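Long-range contacts in chromosome partition protein Smc (Pyrococcus yayanosii, PDB 5XEI), which probably condenses and partitions chromosomes as a homodimeric ATPase, its terminal head domains binding and hydrolysing ATP at the ends of long coiled-coil arms: residues A[38-43]-A[477-482]; A[27-32]-A[491-496]; A[140-145]-A[443-448]; A[11-16]-A[64-69]; A[146-151]-A[425-430]. All blocks are in the same frame, centred on the assembly; numbering follows the deposited sequence.

Contact 1 of 5, residues A[38-43]-A[477-482]; sequences GKSNIG and IVITLR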
# COMPACT_ATOMS: atom_id res chain seq x y z
N GLY A 38 -34.43 2.52 -31.46
CA GLY A 38 -33.42 3.20 -30.67
C GLY A 38 -33.54 2.95 -29.18
O GLY A 38 -33.04 3.76 -28.39
N LYS A 39 -34.22 1.87 -28.78
CA LYS A 39 -34.33 1.60 -27.35
C LYS A 39 -32.96 1.34 -26.73
O LYS A 39 -32.74 1.63 -25.55
CB LYS A 39 -35.30 0.43 -27.12
CG LYS A 39 -35.01 -0.83 -27.95
CD LYS A 39 -36.07 -1.94 -27.70
CE LYS A 39 -35.65 -3.31 -28.28
NZ LYS A 39 -35.24 -3.24 -29.71
N SER A 40 -32.00 0.84 -27.51
CA SER A 40 -30.72 0.43 -26.96
C SER A 40 -29.78 1.60 -26.72
O SER A 40 -28.82 1.48 -25.94
CB SER A 40 -30.05 -0.57 -27.89
OG SER A 40 -30.99 -1.54 -28.34
N ASN A 41 -30.02 2.72 -27.37
CA ASN A 41 -29.22 3.90 -27.11
C ASN A 41 -29.37 4.40 -25.68
O ASN A 41 -28.54 5.19 -25.22
CB ASN A 41 -29.59 4.99 -28.12
CG ASN A 41 -29.26 4.58 -29.56
OD1 ASN A 41 -28.22 3.96 -29.84
ND2 ASN A 41 -30.14 4.95 -30.46
N ILE A 42 -30.39 3.93 -24.96
CA ILE A 42 -30.48 4.28 -23.55
C ILE A 42 -29.38 3.58 -22.75
O ILE A 42 -28.68 4.21 -21.94
CB ILE A 42 -31.88 3.98 -23.02
CG1 ILE A 42 -32.85 5.04 -23.56
CG2 ILE A 42 -31.90 3.92 -21.50
CD1 ILE A 42 -34.32 4.52 -23.69
N GLY A 43 -29.18 2.29 -23.00
CA GLY A 43 -27.99 1.62 -22.50
C GLY A 43 -26.72 2.40 -22.80
O GLY A 43 -25.94 2.70 -21.89
N ILE A 477 -33.03 -2.82 -15.19
CA ILE A 477 -33.41 -2.06 -16.37
C ILE A 477 -33.17 -2.98 -17.56
O ILE A 477 -32.00 -3.21 -17.92
CB ILE A 477 -32.58 -0.77 -16.50
CG1 ILE A 477 -32.82 0.13 -15.31
CG2 ILE A 477 -32.90 -0.03 -17.76
CD1 ILE A 477 -32.12 1.46 -15.47
N VAL A 478 -34.24 -3.52 -18.14
CA VAL A 478 -34.11 -4.53 -19.21
C VAL A 478 -34.66 -3.99 -20.52
O VAL A 478 -35.84 -3.63 -20.61
CB VAL A 478 -34.81 -5.85 -18.85
CG1 VAL A 478 -34.65 -6.83 -20.00
CG2 VAL A 478 -34.25 -6.44 -17.56
N ILE A 479 -33.81 -3.96 -21.54
CA ILE A 479 -34.18 -3.49 -22.88
C ILE A 479 -34.50 -4.71 -23.73
O ILE A 479 -33.61 -5.47 -24.11
CB ILE A 479 -33.05 -2.67 -23.53
CG1 ILE A 479 -32.56 -1.57 -22.60
CG2 ILE A 479 -33.52 -2.05 -24.84
CD1 ILE A 479 -31.35 -0.87 -23.17
N THR A 480 -35.78 -4.88 -24.04
CA THR A 480 -36.25 -6.13 -24.60
C THR A 480 -37.40 -5.86 -25.55
O THR A 480 -37.88 -4.73 -25.68
CB THR A 480 -36.68 -7.10 -23.49
OG1 THR A 480 -37.05 -8.36 -24.06
CG2 THR A 480 -37.87 -6.57 -22.72
N LEU A 481 -37.84 -6.92 -26.23
CA LEU A 481 -39.07 -6.87 -27.01
C LEU A 481 -39.94 -8.10 -26.76
O LEU A 481 -41.00 -8.23 -27.40
CB LEU A 481 -38.74 -6.71 -28.49
CG LEU A 481 -37.75 -7.76 -28.95
CD1 LEU A 481 -38.50 -8.92 -29.56
CD2 LEU A 481 -36.73 -7.17 -29.90
N ARG A 482 -39.53 -8.98 -25.86
CA ARG A 482 -40.21 -10.25 -25.60
C ARG A 482 -41.31 -10.08 -24.56
O ARG A 482 -41.08 -9.51 -23.49
CB ARG A 482 -39.19 -11.29 -25.14
CG ARG A 482 -37.87 -11.22 -25.90
CD ARG A 482 -37.99 -11.83 -27.29
NE ARG A 482 -38.41 -13.23 -27.24
CZ ARG A 482 -37.58 -14.26 -27.15
NH1 ARG A 482 -36.27 -14.06 -27.08
NH2 ARG A 482 -38.06 -15.50 -27.12

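Contact 2 of 5, residues A[27-32]-A[491-496]; sequences GFTAIV and KIIGVS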
# COMPACT_ATOMS: atom_id res chain seq x y z
N GLY A 27 -37.51 -1.15 -8.87
CA GLY A 27 -37.23 -2.53 -9.19
C GLY A 27 -37.01 -2.79 -10.66
O GLY A 27 -35.97 -2.44 -11.24
N PHE A 28 -37.99 -3.41 -11.29
CA PHE A 28 -37.88 -3.92 -12.64
C PHE A 28 -38.53 -2.91 -13.57
O PHE A 28 -39.75 -2.75 -13.55
CB PHE A 28 -38.55 -5.29 -12.67
CG PHE A 28 -38.39 -6.05 -13.94
CD1 PHE A 28 -37.72 -5.53 -15.03
CD2 PHE A 28 -38.93 -7.33 -14.05
CE1 PHE A 28 -37.61 -6.25 -16.20
CE2 PHE A 28 -38.81 -8.05 -15.22
CZ PHE A 28 -38.14 -7.51 -16.30
N THR A 29 -37.73 -2.19 -14.36
CA THR A 29 -38.24 -1.40 -15.48
C THR A 29 -37.84 -2.09 -16.77
O THR A 29 -36.74 -2.64 -16.88
CB THR A 29 -37.68 0.03 -15.48
OG1 THR A 29 -38.02 0.68 -14.26
CG2 THR A 29 -38.24 0.85 -16.65
N ALA A 30 -38.74 -2.05 -17.76
CA ALA A 30 -38.50 -2.69 -19.05
C ALA A 30 -38.62 -1.67 -20.18
O ALA A 30 -39.69 -1.10 -20.41
CB ALA A 30 -39.48 -3.84 -19.27
N ILE A 31 -37.51 -1.45 -20.89
CA ILE A 31 -37.51 -0.67 -22.12
C ILE A 31 -37.89 -1.60 -23.28
O ILE A 31 -37.21 -2.60 -23.53
CB ILE A 31 -36.13 -0.04 -22.38
CG1 ILE A 31 -35.52 0.58 -21.11
CG2 ILE A 31 -36.25 0.96 -23.51
CD1 ILE A 31 -36.32 1.67 -20.51
N VAL A 32 -38.97 -1.26 -23.99
CA VAL A 32 -39.44 -2.06 -25.12
C VAL A 32 -39.69 -1.17 -26.33
O VAL A 32 -39.97 0.03 -26.20
CB VAL A 32 -40.71 -2.89 -24.81
CG1 VAL A 32 -40.43 -3.84 -23.66
CG2 VAL A 32 -41.89 -1.98 -24.50
N LYS A 491 -42.76 -1.54 -14.29
CA LYS A 491 -42.97 -0.40 -15.16
C LYS A 491 -42.46 -0.76 -16.55
O LYS A 491 -41.49 -1.52 -16.69
CB LYS A 491 -42.26 0.85 -14.64
CG LYS A 491 -41.99 1.90 -15.72
CD LYS A 491 -41.30 3.17 -15.18
CE LYS A 491 -42.23 3.95 -14.27
NZ LYS A 491 -41.75 5.33 -14.01
N ILE A 492 -43.15 -0.26 -17.58
CA ILE A 492 -42.75 -0.43 -18.97
C ILE A 492 -42.57 0.95 -19.59
O ILE A 492 -43.44 1.81 -19.45
CB ILE A 492 -43.77 -1.26 -19.76
CG1 ILE A 492 -44.02 -2.60 -19.06
CG2 ILE A 492 -43.28 -1.49 -21.18
CD1 ILE A 492 -45.35 -3.24 -19.43
N ILE A 493 -41.43 1.15 -20.23
CA ILE A 493 -41.13 2.35 -21.00
C ILE A 493 -41.15 1.94 -22.47
O ILE A 493 -40.45 0.99 -22.86
CB ILE A 493 -39.77 2.97 -20.63
CG1 ILE A 493 -39.73 3.48 -19.18
CG2 ILE A 493 -39.36 4.05 -21.62
CD1 ILE A 493 -40.63 4.64 -18.89
N GLY A 494 -41.93 2.64 -23.28
CA GLY A 494 -41.98 2.40 -24.70
C GLY A 494 -41.08 3.37 -25.44
O GLY A 494 -40.94 4.53 -25.04
N VAL A 495 -40.47 2.89 -26.53
CA VAL A 495 -39.52 3.66 -27.32
C VAL A 495 -39.80 3.38 -28.79
O VAL A 495 -39.66 2.25 -29.24
CB VAL A 495 -38.07 3.30 -26.98
CG1 VAL A 495 -37.10 3.89 -28.04
CG2 VAL A 495 -37.72 3.81 -25.60
N SER A 496 -40.18 4.42 -29.54
CA SER A 496 -40.51 4.28 -30.95
C SER A 496 -39.90 5.43 -31.75
O SER A 496 -39.56 6.47 -31.18
CB SER A 496 -42.02 4.29 -31.16
OG SER A 496 -42.56 5.47 -30.58

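Contact 3 of 5, residues A[140-145]-A[443-448]; sequences YNLVLQ and APFYLF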
# COMPACT_ATOMS: atom_id res chain seq x y z
N TYR A 140 -19.52 -5.41 -14.71
CA TYR A 140 -20.23 -6.70 -14.77
C TYR A 140 -21.74 -6.50 -14.78
O TYR A 140 -22.45 -7.27 -15.43
CB TYR A 140 -19.82 -7.62 -13.61
CG TYR A 140 -20.73 -7.60 -12.36
CD1 TYR A 140 -20.49 -6.72 -11.32
CD2 TYR A 140 -21.79 -8.49 -12.22
CE1 TYR A 140 -21.31 -6.70 -10.19
CE2 TYR A 140 -22.61 -8.48 -11.10
CZ TYR A 140 -22.36 -7.59 -10.09
OH TYR A 140 -23.17 -7.56 -8.98
N ASN A 141 -22.24 -5.48 -14.08
CA ASN A 141 -23.68 -5.21 -14.00
C ASN A 141 -24.22 -4.43 -15.20
O ASN A 141 -25.44 -4.23 -15.28
CB ASN A 141 -23.99 -4.43 -12.71
CG ASN A 141 -23.20 -3.14 -12.62
OD1 ASN A 141 -22.08 -3.08 -13.10
ND2 ASN A 141 -23.80 -2.09 -12.07
N LEU A 142 -23.35 -3.98 -16.12
CA LEU A 142 -23.77 -3.39 -17.40
C LEU A 142 -23.55 -4.42 -18.50
O LEU A 142 -22.42 -4.62 -18.96
CB LEU A 142 -23.00 -2.12 -17.72
CG LEU A 142 -22.77 -1.11 -16.60
CD1 LEU A 142 -21.82 -0.03 -17.04
CD2 LEU A 142 -24.09 -0.52 -16.19
N VAL A 143 -24.64 -5.04 -18.95
CA VAL A 143 -24.61 -6.04 -20.01
C VAL A 143 -25.20 -5.47 -21.29
O VAL A 143 -26.40 -5.57 -21.54
CB VAL A 143 -25.35 -7.32 -19.59
CG1 VAL A 143 -24.89 -8.47 -20.43
CG2 VAL A 143 -25.10 -7.59 -18.15
N LEU A 144 -24.34 -4.89 -22.12
CA LEU A 144 -24.68 -4.33 -23.42
C LEU A 144 -24.43 -5.35 -24.52
O LEU A 144 -23.92 -6.45 -24.29
CB LEU A 144 -23.85 -3.07 -23.66
CG LEU A 144 -24.37 -1.78 -23.03
CD1 LEU A 144 -25.77 -1.48 -23.54
CD2 LEU A 144 -24.37 -1.86 -21.54
N GLN A 145 -24.79 -4.99 -25.75
CA GLN A 145 -24.65 -5.93 -26.86
C GLN A 145 -23.17 -6.32 -27.02
O GLN A 145 -22.28 -5.48 -26.96
CB GLN A 145 -25.23 -5.33 -28.15
CG GLN A 145 -26.46 -4.40 -27.90
CD GLN A 145 -27.29 -4.02 -29.16
OE1 GLN A 145 -26.87 -4.22 -30.30
NE2 GLN A 145 -28.50 -3.49 -28.92
N ALA A 443 -25.12 -5.19 -6.73
CA ALA A 443 -24.77 -3.88 -7.26
C ALA A 443 -26.01 -2.96 -7.23
O ALA A 443 -27.14 -3.45 -7.18
CB ALA A 443 -24.25 -4.01 -8.69
N PRO A 444 -25.80 -1.63 -7.25
CA PRO A 444 -26.96 -0.71 -7.16
C PRO A 444 -27.99 -0.91 -8.26
O PRO A 444 -29.20 -0.76 -8.02
CB PRO A 444 -26.31 0.68 -7.24
CG PRO A 444 -24.94 0.46 -6.74
CD PRO A 444 -24.53 -0.89 -7.23
N PHE A 445 -27.56 -1.22 -9.48
CA PHE A 445 -28.50 -1.57 -10.53
C PHE A 445 -27.81 -2.52 -11.48
O PHE A 445 -26.57 -2.64 -11.49
CB PHE A 445 -28.98 -0.33 -11.29
CG PHE A 445 -27.91 0.26 -12.15
CD1 PHE A 445 -27.02 1.17 -11.62
CD2 PHE A 445 -27.75 -0.15 -13.46
CE1 PHE A 445 -26.01 1.69 -12.38
CE2 PHE A 445 -26.73 0.35 -14.23
CZ PHE A 445 -25.87 1.28 -13.70
N TYR A 446 -28.63 -3.16 -12.32
CA TYR A 446 -28.20 -3.99 -13.43
C TYR A 446 -28.85 -3.49 -14.72
O TYR A 446 -30.02 -3.10 -14.72
CB TYR A 446 -28.55 -5.49 -13.17
CG TYR A 446 -27.85 -6.00 -11.95
CD1 TYR A 446 -28.36 -5.74 -10.67
CD2 TYR A 446 -26.65 -6.71 -12.05
CE1 TYR A 446 -27.70 -6.17 -9.54
CE2 TYR A 446 -25.97 -7.16 -10.91
CZ TYR A 446 -26.51 -6.88 -9.67
OH TYR A 446 -25.86 -7.29 -8.53
N LEU A 447 -28.10 -3.52 -15.82
CA LEU A 447 -28.62 -3.11 -17.12
C LEU A 447 -28.49 -4.27 -18.09
O LEU A 447 -27.38 -4.69 -18.42
CB LEU A 447 -27.88 -1.90 -17.66
CG LEU A 447 -28.30 -1.48 -19.08
CD1 LEU A 447 -29.74 -1.05 -19.07
CD2 LEU A 447 -27.37 -0.35 -19.59
N PHE A 448 -29.63 -4.76 -18.57
CA PHE A 448 -29.68 -5.86 -19.53
C PHE A 448 -30.33 -5.34 -20.80
O PHE A 448 -31.55 -5.19 -20.87
CB PHE A 448 -30.48 -7.05 -18.98
CG PHE A 448 -29.85 -7.72 -17.80
CD1 PHE A 448 -28.50 -7.55 -17.50
CD2 PHE A 448 -30.62 -8.53 -16.97
CE1 PHE A 448 -27.94 -8.19 -16.37
CE2 PHE A 448 -30.07 -9.16 -15.85
CZ PHE A 448 -28.73 -8.98 -15.55

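Contact 4 of 5, residues A[11-16]-A[64-69]; sequences GFKSYG and SDLIFA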
# COMPACT_ATOMS: atom_id res chain seq x y z
N GLY A 11 -29.83 15.88 -26.98
CA GLY A 11 -28.91 15.82 -28.10
C GLY A 11 -28.14 14.54 -28.26
O GLY A 11 -27.07 14.55 -28.87
N PHE A 12 -28.66 13.42 -27.76
CA PHE A 12 -27.92 12.16 -27.66
C PHE A 12 -28.45 11.17 -28.69
O PHE A 12 -29.63 10.80 -28.65
CB PHE A 12 -28.02 11.58 -26.25
CG PHE A 12 -27.14 10.39 -26.01
CD1 PHE A 12 -25.79 10.56 -25.69
CD2 PHE A 12 -27.64 9.09 -26.12
CE1 PHE A 12 -24.97 9.46 -25.48
CE2 PHE A 12 -26.81 7.97 -25.91
CZ PHE A 12 -25.49 8.15 -25.60
N LYS A 13 -27.57 10.73 -29.58
CA LYS A 13 -27.90 9.74 -30.59
C LYS A 13 -29.29 9.98 -31.17
O LYS A 13 -29.63 11.13 -31.50
CB LYS A 13 -27.79 8.35 -29.99
CG LYS A 13 -26.42 8.09 -29.43
CD LYS A 13 -26.12 6.59 -29.34
CE LYS A 13 -25.33 6.07 -30.52
NZ LYS A 13 -24.97 4.64 -30.32
N SER A 14 -30.12 8.95 -31.27
CA SER A 14 -31.44 9.07 -31.90
C SER A 14 -32.44 9.94 -31.13
O SER A 14 -33.61 10.02 -31.51
CB SER A 14 -32.02 7.67 -32.10
OG SER A 14 -32.14 7.00 -30.85
N TYR A 15 -32.13 10.61 -30.04
CA TYR A 15 -33.11 11.42 -29.34
C TYR A 15 -32.91 12.87 -29.77
O TYR A 15 -31.79 13.29 -30.09
CB TYR A 15 -32.99 11.22 -27.82
CG TYR A 15 -33.26 9.77 -27.44
CD1 TYR A 15 -32.35 8.77 -27.76
CD2 TYR A 15 -34.44 9.39 -26.82
CE1 TYR A 15 -32.59 7.43 -27.46
CE2 TYR A 15 -34.69 8.03 -26.51
CZ TYR A 15 -33.75 7.07 -26.84
OH TYR A 15 -33.95 5.73 -26.57
N GLY A 16 -33.99 13.63 -29.85
CA GLY A 16 -33.92 14.91 -30.52
C GLY A 16 -33.17 15.93 -29.68
O GLY A 16 -32.54 15.62 -28.68
N SER A 64 -17.43 11.74 -31.23
CA SER A 64 -18.32 12.86 -31.53
C SER A 64 -19.64 12.41 -32.15
O SER A 64 -20.61 13.18 -32.09
CB SER A 64 -17.60 13.85 -32.45
OG SER A 64 -16.61 13.20 -33.23
N ASP A 65 -19.73 11.21 -32.73
CA ASP A 65 -21.01 10.72 -33.28
C ASP A 65 -21.86 10.01 -32.25
O ASP A 65 -22.51 9.01 -32.55
CB ASP A 65 -20.77 9.81 -34.47
CG ASP A 65 -19.93 10.46 -35.55
OD1 ASP A 65 -19.86 11.71 -35.61
OD2 ASP A 65 -19.35 9.71 -36.36
N LEU A 66 -21.80 10.48 -31.01
CA LEU A 66 -22.88 10.30 -30.04
C LEU A 66 -23.83 11.48 -30.07
O LEU A 66 -24.75 11.54 -29.25
CB LEU A 66 -22.30 10.15 -28.63
CG LEU A 66 -21.34 9.00 -28.40
CD1 LEU A 66 -20.55 9.25 -27.18
CD2 LEU A 66 -22.15 7.76 -28.20
N ILE A 67 -23.60 12.44 -30.97
CA ILE A 67 -24.37 13.67 -31.00
C ILE A 67 -25.40 13.60 -32.12
O ILE A 67 -25.08 13.20 -33.26
CB ILE A 67 -23.45 14.89 -31.15
CG1 ILE A 67 -22.30 14.79 -30.15
CG2 ILE A 67 -24.23 16.16 -30.89
CD1 ILE A 67 -21.20 15.77 -30.36
N PHE A 68 -26.65 13.93 -31.79
CA PHE A 68 -27.73 14.00 -32.75
C PHE A 68 -27.27 14.68 -34.03
O PHE A 68 -26.94 15.87 -34.03
CB PHE A 68 -28.92 14.75 -32.14
CG PHE A 68 -30.16 14.70 -32.98
CD1 PHE A 68 -30.75 13.49 -33.29
CD2 PHE A 68 -30.75 15.88 -33.43
CE1 PHE A 68 -31.91 13.43 -34.06
CE2 PHE A 68 -31.90 15.84 -34.19
CZ PHE A 68 -32.49 14.61 -34.51
N ALA A 69 -27.20 13.91 -35.11
CA ALA A 69 -26.80 14.42 -36.41
C ALA A 69 -27.94 15.10 -37.15
O ALA A 69 -27.75 15.53 -38.29
CB ALA A 69 -26.22 13.27 -37.24

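Contact 5 of 5, residues A[146-151]-A[425-430]; sequences GDITKF and EKALTA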
# COMPACT_ATOMS: atom_id res chain seq x y z
N GLY A 146 -22.93 -7.62 -27.20
CA GLY A 146 -21.58 -8.15 -27.30
C GLY A 146 -20.85 -8.37 -25.98
O GLY A 146 -19.75 -8.96 -25.99
N ASP A 147 -21.39 -7.91 -24.85
CA ASP A 147 -20.71 -8.14 -23.58
C ASP A 147 -20.67 -9.63 -23.23
O ASP A 147 -19.65 -10.11 -22.71
CB ASP A 147 -21.38 -7.35 -22.45
CG ASP A 147 -20.76 -5.97 -22.26
OD1 ASP A 147 -19.62 -5.91 -21.76
OD2 ASP A 147 -21.43 -4.95 -22.58
N ILE A 148 -21.75 -10.37 -23.50
CA ILE A 148 -21.75 -11.81 -23.22
C ILE A 148 -20.64 -12.51 -23.99
O ILE A 148 -19.93 -13.36 -23.45
CB ILE A 148 -23.12 -12.44 -23.55
CG1 ILE A 148 -24.22 -11.83 -22.70
CG2 ILE A 148 -23.06 -13.95 -23.36
CD1 ILE A 148 -25.58 -12.42 -22.99
N THR A 149 -20.49 -12.16 -25.26
CA THR A 149 -19.41 -12.75 -26.04
C THR A 149 -18.04 -12.31 -25.52
O THR A 149 -17.11 -13.12 -25.45
CB THR A 149 -19.58 -12.41 -27.52
OG1 THR A 149 -20.82 -12.98 -28.00
CG2 THR A 149 -18.39 -12.92 -28.34
N LYS A 150 -17.91 -11.05 -25.11
CA LYS A 150 -16.65 -10.60 -24.51
C LYS A 150 -16.36 -11.36 -23.23
O LYS A 150 -15.19 -11.64 -22.92
CB LYS A 150 -16.70 -9.10 -24.23
CG LYS A 150 -16.80 -8.26 -25.48
CD LYS A 150 -15.85 -7.08 -25.47
CE LYS A 150 -15.84 -6.40 -26.84
NZ LYS A 150 -17.22 -6.37 -27.45
N PHE A 151 -17.40 -11.70 -22.47
CA PHE A 151 -17.25 -12.36 -21.18
C PHE A 151 -16.89 -13.83 -21.35
O PHE A 151 -16.29 -14.44 -20.44
CB PHE A 151 -18.55 -12.19 -20.39
CG PHE A 151 -18.68 -13.13 -19.22
CD1 PHE A 151 -19.53 -14.22 -19.28
CD2 PHE A 151 -17.96 -12.91 -18.06
CE1 PHE A 151 -19.67 -15.07 -18.21
CE2 PHE A 151 -18.09 -13.77 -16.98
CZ PHE A 151 -18.94 -14.84 -17.06
N GLU A 425 -26.81 -21.19 -24.38
CA GLU A 425 -26.16 -21.73 -23.19
C GLU A 425 -25.13 -20.75 -22.65
O GLU A 425 -25.03 -20.52 -21.44
CB GLU A 425 -25.51 -23.07 -23.52
CG GLU A 425 -24.68 -23.67 -22.40
CD GLU A 425 -23.57 -24.57 -22.93
OE1 GLU A 425 -23.49 -24.74 -24.18
OE2 GLU A 425 -22.80 -25.11 -22.10
N LYS A 426 -24.34 -20.18 -23.56
CA LYS A 426 -23.47 -19.06 -23.27
C LYS A 426 -24.20 -17.97 -22.48
O LYS A 426 -23.64 -17.40 -21.54
CB LYS A 426 -22.91 -18.56 -24.60
CG LYS A 426 -22.27 -17.22 -24.60
CD LYS A 426 -21.47 -17.04 -25.89
CE LYS A 426 -22.31 -16.52 -27.05
NZ LYS A 426 -21.67 -16.82 -28.37
N ALA A 427 -25.45 -17.71 -22.81
CA ALA A 427 -26.14 -16.59 -22.16
C ALA A 427 -26.65 -16.99 -20.79
O ALA A 427 -26.47 -16.25 -19.81
CB ALA A 427 -27.29 -16.08 -23.04
N LEU A 428 -27.30 -18.15 -20.69
CA LEU A 428 -27.80 -18.63 -19.40
C LEU A 428 -26.68 -18.80 -18.39
O LEU A 428 -26.88 -18.57 -17.19
CB LEU A 428 -28.54 -19.95 -19.58
CG LEU A 428 -29.91 -19.83 -20.26
CD1 LEU A 428 -30.57 -21.17 -20.30
CD2 LEU A 428 -30.77 -18.81 -19.53
N THR A 429 -25.51 -19.21 -18.86
CA THR A 429 -24.36 -19.32 -17.97
C THR A 429 -23.91 -17.95 -17.50
O THR A 429 -23.75 -17.72 -16.29
CB THR A 429 -23.24 -20.05 -18.70
OG1 THR A 429 -23.53 -21.44 -18.67
CG2 THR A 429 -21.89 -19.79 -18.04
N ALA A 430 -23.71 -17.01 -18.43
CA ALA A 430 -23.28 -15.68 -18.04
C ALA A 430 -24.23 -15.11 -17.01
O ALA A 430 -23.81 -14.42 -16.08
CB ALA A 430 -23.20 -14.76 -19.26

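Contact 1 of 5, residues A[38-43]-A[477-482]
Lys39 of the Walker A P-loop crosses over Ile479 of strand 475-480 in the P-loop ATPase head. Its segment holds Gly38 to Asn41 of the predicted ATP-binding site and runs on into helix 41-49. Packing is van der Waals contact and falls to the two branches of Ile479. Its CG2 lies under the lysine chain, 3.7 Å from Lys39 CG. The other branch runs in beneath the turn, where Ile479 CD1 sits 3.7 Å from Lys39 O and 3.8 Å from Gly43 N. Lys39 CG stands between its backbone N and carbonyl carbon (chi1 51°), and the chain then runs out straight over the strand until it bends at its last torsion. The polar contacts lead out of this pair. Lys39 NZ makes a weak hydrogen bond to Ala34 O of the same loop. Lys39 CE only passes Thr480 O, at 3.7 Å. With an alanine here, Ile479 CG2 is likely to face a gap and Ala34 O would probably lose this mate. Beyond the lysine the strand passes into an ST turn. Thr480 OG1 is hydrogen-bonded to Asp452 and also accepts Arg482 N at 3.1 Å, almost straight at 176°.

Contact 2 of 5, residues A[27-32]-A[491-496]
Ala30 and Ile493 sit at the middle of two parallel strands, 28-32 and 491-496, and the backbone bonds alternate along the pair. On strand 28-32 the residues Ala30 and Val32 use both their N-H and their C=O here. Ala30 N gives to Lys491 O at 3.0 Å, and Ala30 O takes Ile493 N at 2.9 Å. Val32 N reaches Ile493 O at 2.9 Å, nearly along the C=O axis, and Val32 O takes Val495 N at the same length. At the start the pair is looser: the bond from Lys491 N to Phe28 O is weak, at 3.3 Å. Thr29 and Ile31 turn their backbone groups to the other edge, where they bond to strand 475-480. The hydroxyl of Thr29 is held by Ser25 N. Its CG2, anti to the backbone N (OG1 at chi1 -58°), is left to pack on Ile493 CG1. Ile31 CD1 lies 3.7 Å from Ile493 CB, and Val32 CG2 lies 3.6 Å from Ile492 CG2 on the opposite face. Strand 28-32 is thus a central strand of the head's mixed sheet. Met486 of helix 483-488 touches Val32 on one face, and Pro23 of strand 20-23 touches Lys491 and Ile493 on the other.

Contact 3 of 5, residues A[140-145]-A[443-448]
The Walker B strand 445-449 takes the short strand 142-143 as a parallel partner, with Asn141 and Val143 both bonded to Leu447. Leu447 N gives to Asn141 O at 2.8 Å, and Val143 N gives to Leu447 O at 2.8 Å. The side chain of Asn141 adds a third link. Its CG stands between the backbone N and the carbonyl carbon (chi1 57°), which brings ND2 over to Phe445 O at 2.9 Å. That oxygen lies in the amide plane, and ND2 also sits above the centre of the Phe445 ring. Tyr140 and Tyr446 meet through their hydroxyls, with the two OH atoms 2.7 Å apart. Their rings are turned 75° to each other. Tyr446 OH also accepts Ala443 N at 2.9 Å, so two bonds fix the end of this ring. A phenylalanine in place of Tyr446 would probably leave Tyr140 OH and Ala443 N without this mate. Further on, Val143 CG2 packs at the edge of the Phe448 ring. Strand 142-143 is an outer strand of the mixed sheet and leads to Gln145, at the Q-loop position of ABC-type ATPases. Strand 475-480 lines the other edge of 445-449, and helix 424-440 packs on Tyr140, Val143 and Phe448.

Contact 4 of 5, residues A[11-16]-A[64-69]
Phe68 points its ring at the loop 11-16. With CG opposite the backbone N (chi1 -172°), one face of the ring is turned to Gly16, whose CA sits 4.1 Å from the centroid, almost on the ring normal: a CH-pi contact. Lys13 O comes to the edge of the same ring, close to its plane. Phe12 and Leu66 lie side by side and point the same way, with Phe12 CE1 4.2 Å from Leu66 CB. Lys13 folds over the outer part of the Phe12 ring, its CG above one face. The chain bends at its third torsion (97°) and passes Leu66, Lys13 CE 4.3 Å from Leu66 CD2. Its amine makes a salt bridge with Asp44 and a hydrogen bond to Met58 O. Two backbone bonds join the loops: Phe68 N to Gly11 O and Lys13 N to Leu66 O, both 3.0 Å. In each the donor stands well above the carbonyl plane. Ser14 OG and Tyr15 OH bond to Asn41 and Gly38 of the predicted ATP site. The arrangement is a single backbone bridge between two loops, one of them a type II' beta turn set against the P-loop of the SMC head.

Contact 5 of 5, residues A[146-151]-A[425-430]
Phe151 and Lys426 both send CG out opposite the backbone N, which carries each side chain toward the neighbouring helix. For Phe151 chi1 is 164°. Lys426 then bends at its third torsion (86°), and its end is brought nearer to Thr149. Ile148 uses both branches: CG2 is anti to the backbone N and CG1 runs on extended to CD1. The two helices are 147-152, which follows the Q-loop position, and 424-440, the signature helix of the ABC-type head. Glu425 and Lys426 belong to its SGGEK signature sequence. In SMC heads this region generally faces ATP held by a partner head. The short segments cross nearly at right angles (83°), with their axes 10.0 Å apart. The packing is almost wholly apolar. Ile148 CG2 meets the lysine stem at a slant, 3.6 Å from Lys426 CG. Its CD1 reaches Ala427 CB at 4.0 Å. The small side chains of Ala427 and Ala430 let the isoleucine and the phenylalanine come close to the helix. The lysine amine passes Thr149 without bonding to it. It makes a weak hydrogen bond to Ser422 O instead. Arg159 meets the Phe151 ring in a cation-pi contact. On the signature helix the same ring approaches Ala430 obliquely, with Phe151 CE1 3.7 Å from both Ala430 CA and Ala430 CB.

All five contacts lie in the SMC head. Contacts 1, 2, 3 and 5 are nested along the chain: contact 2 encloses contact 1, which encloses contact 3, which encloses contact 5. Contact 4 crosses contacts 1 and 2 and closes before contact 3 opens. The long helices 170-246 and 321-383 fall inside the nest, so the N- and C-terminal parts meet as one ATPase domain. Contacts 1, 2 and 3 share the mixed sheet, with strand 475-480 between 445-449 and 28-32. The centres of contacts 1 and 2 are about 8 Å apart, those of 1 and 3 about 12 Å. Contact 4 abuts the P-loop of contact 1, while contact 5 adjoins contact 3.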